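Local coordinates for protein mannitol dehydrogenase (Pseudomonas fluorescens, PDB 1LJ8) that probably catalyses the NAD-dependent oxidation of mannitol at its C2 position, as a long-chain dehydrogenase of the mannitol dehydrogenase family, at residues T307-L312 with N479-T484. Numbering follows the deposited sequence.
Sequences TYLGFL and NGVTTT
Val481 reaches with both methyls onto one turn of helix 289-313, between Leu309 and Leu312. Its CG2 lies 3.6 Å from Leu309 O and 3.7 Å from Leu312 CB, so this methyl meets a backbone carbonyl and the base of a leucine. CG1 stands anti to the backbone N (chi1 171°). This brings it to the isobutyl group of Leu309, where CD2 is 4.2 Å from Val481 CG1. The two side chains run at a slant to each other. Leu309 starts off alongside the other helix, but its end bends nearer. The contact is small: the methyls of Val481 meet the leucine side chains and one backbone carbonyl, and the CA atoms of Leu309 and Val481 are 6.4 Å apart. Helix 463-488 is kinked here, where the N atoms of Val481 and Thr482 have no bond to the turn before. Val481 N is taken up by Glu419 OE2 instead. One turn on, Thr484 N and Thr484 OG1 grip Gly480 O from opposite faces of its plane, the hydroxyl at 2.8 Å from Gly480 O. Phe327 touches both Leu309 and Val481, and so does Leu476. The arrangement is helix-to-helix packing in the helical C-terminal region of a long-chain dehydrogenase, away from the NAD site.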
loop_
_atom_site.group_PDB
_atom_site.type_symbol
_atom_site.label_atom_id
_atom_site.label_comp_id
_atom_site.label_asym_id
_atom_site.label_seq_id
_atom_site.Cartn_x
_atom_site.Cartn_y
_atom_site.Cartn_z
ATOM N N THR A 307 -5.028 -11.331 -9.515
ATOM C CA THR A 307 -3.583 -11.391 -9.723
ATOM C C THR A 307 -2.852 -12.717 -9.732
ATOM O O THR A 307 -1.937 -12.918 -10.563
ATOM C CB THR A 307 -2.916 -10.384 -8.760
ATOM O OG1 THR A 307 -1.694 -9.923 -9.369
ATOM C CG2 THR A 307 -2.573 -11.022 -7.389
ATOM N N TYR A 308 -3.231 -13.652 -8.878
ATOM C CA TYR A 308 -2.527 -14.931 -8.874
ATOM C C TYR A 308 -3.038 -15.784 -10.030
ATOM O O TYR A 308 -2.242 -16.415 -10.722
ATOM C CB TYR A 308 -2.666 -15.637 -7.516
ATOM C CG TYR A 308 -2.055 -14.778 -6.417
ATOM C CD1 TYR A 308 -2.856 -14.229 -5.425
ATOM C CD2 TYR A 308 -0.668 -14.441 -6.429
ATOM C CE1 TYR A 308 -2.306 -13.342 -4.438
ATOM C CE2 TYR A 308 -0.116 -13.545 -5.454
ATOM C CZ TYR A 308 -0.951 -13.014 -4.475
ATOM O OH TYR A 308 -0.446 -12.120 -3.536
ATOM N N LEU A 309 -4.356 -15.825 -10.215
ATOM C CA LEU A 309 -4.904 -16.527 -11.367
ATOM C C LEU A 309 -4.342 -15.935 -12.657
ATOM O O LEU A 309 -4.021 -16.678 -13.591
ATOM C CB LEU A 309 -6.433 -16.375 -11.412
ATOM C CG LEU A 309 -7.125 -17.144 -10.290
ATOM C CD1 LEU A 309 -8.607 -16.679 -10.244
ATOM C CD2 LEU A 309 -7.046 -18.656 -10.561
ATOM N N GLY A 310 -4.216 -14.606 -12.714
ATOM C CA GLY A 310 -3.713 -13.949 -13.920
ATOM C C GLY A 310 -2.261 -14.297 -14.188
ATOM O O GLY A 310 -1.879 -14.560 -15.331
ATOM N N PHE A 311 -1.458 -14.325 -13.134
ATOM C CA PHE A 311 -0.036 -14.649 -13.311
ATOM C C PHE A 311 0.094 -16.104 -13.797
ATOM O O PHE A 311 0.906 -16.419 -14.672
ATOM C CB PHE A 311 0.713 -14.493 -11.989
ATOM C CG PHE A 311 2.097 -13.925 -12.153
ATOM C CD1 PHE A 311 2.271 -12.547 -12.285
ATOM C CD2 PHE A 311 3.209 -14.763 -12.191
ATOM C CE1 PHE A 311 3.573 -11.999 -12.464
ATOM C CE2 PHE A 311 4.527 -14.235 -12.362
ATOM C CZ PHE A 311 4.697 -12.851 -12.500
ATOM N N LEU A 312 -0.695 -16.993 -13.207
ATOM C CA LEU A 312 -0.683 -18.409 -13.614
ATOM C C LEU A 312 -1.082 -18.564 -15.072
ATOM O O LEU A 312 -0.468 -19.352 -15.800
ATOM C CB LEU A 312 -1.673 -19.212 -12.743
ATOM C CG LEU A 312 -1.135 -19.509 -11.347
ATOM C CD1 LEU A 312 -2.327 -20.007 -10.510
ATOM C CD2 LEU A 312 0.018 -20.570 -11.344
ATOM N N ASN A 479 -6.608 -28.843 -14.678
ATOM C CA ASN A 479 -7.388 -28.278 -15.793
ATOM C C ASN A 479 -7.017 -26.882 -16.234
ATOM O O ASN A 479 -7.505 -26.413 -17.262
ATOM C CB ASN A 479 -8.854 -28.261 -15.417
ATOM C CG ASN A 479 -9.315 -29.608 -14.875
ATOM O OD1 ASN A 479 -8.972 -30.640 -15.444
ATOM N ND2 ASN A 479 -10.062 -29.602 -13.764
ATOM N N GLY A 480 -6.191 -26.203 -15.450
ATOM C CA GLY A 480 -5.836 -24.841 -15.804
ATOM C C GLY A 480 -6.805 -23.766 -15.301
ATOM O O GLY A 480 -7.964 -24.011 -14.950
ATOM N N VAL A 481 -6.315 -22.533 -15.277
ATOM C CA VAL A 481 -7.103 -21.385 -14.828
ATOM C C VAL A 481 -8.402 -21.196 -15.637
ATOM O O VAL A 481 -9.484 -21.049 -15.059
ATOM C CB VAL A 481 -6.248 -20.079 -14.969
ATOM C CG1 VAL A 481 -7.103 -18.822 -14.716
ATOM C CG2 VAL A 481 -5.041 -20.145 -14.029
ATOM N N THR A 482 -8.295 -21.208 -16.968
ATOM C CA THR A 482 -9.459 -20.937 -17.793
ATOM C C THR A 482 -10.605 -21.923 -17.574
ATOM O O THR A 482 -11.742 -21.531 -17.360
ATOM C CB THR A 482 -9.074 -20.900 -19.283
ATOM O OG1 THR A 482 -8.169 -19.791 -19.478
ATOM C CG2 THR A 482 -10.335 -20.689 -20.180
ATOM N N THR A 483 -10.291 -23.201 -17.616
ATOM C CA THR A 483 -11.341 -24.203 -17.420
ATOM C C THR A 483 -11.891 -24.126 -15.994
ATOM O O THR A 483 -13.084 -24.250 -15.769
ATOM C CB THR A 483 -10.768 -25.592 -17.739
ATOM O OG1 THR A 483 -10.591 -25.689 -19.168
ATOM C CG2 THR A 483 -11.703 -26.694 -17.263
ATOM N N THR A 484 -11.024 -23.887 -15.018
ATOM C CA THR A 484 -11.502 -23.779 -13.634
ATOM C C THR A 484 -12.504 -22.620 -13.495
ATOM O O THR A 484 -13.531 -22.750 -12.833
ATOM C CB THR A 484 -10.310 -23.584 -12.700
ATOM O OG1 THR A 484 -9.483 -24.754 -12.771
ATOM C CG2 THR A 484 -10.751 -23.351 -11.265
#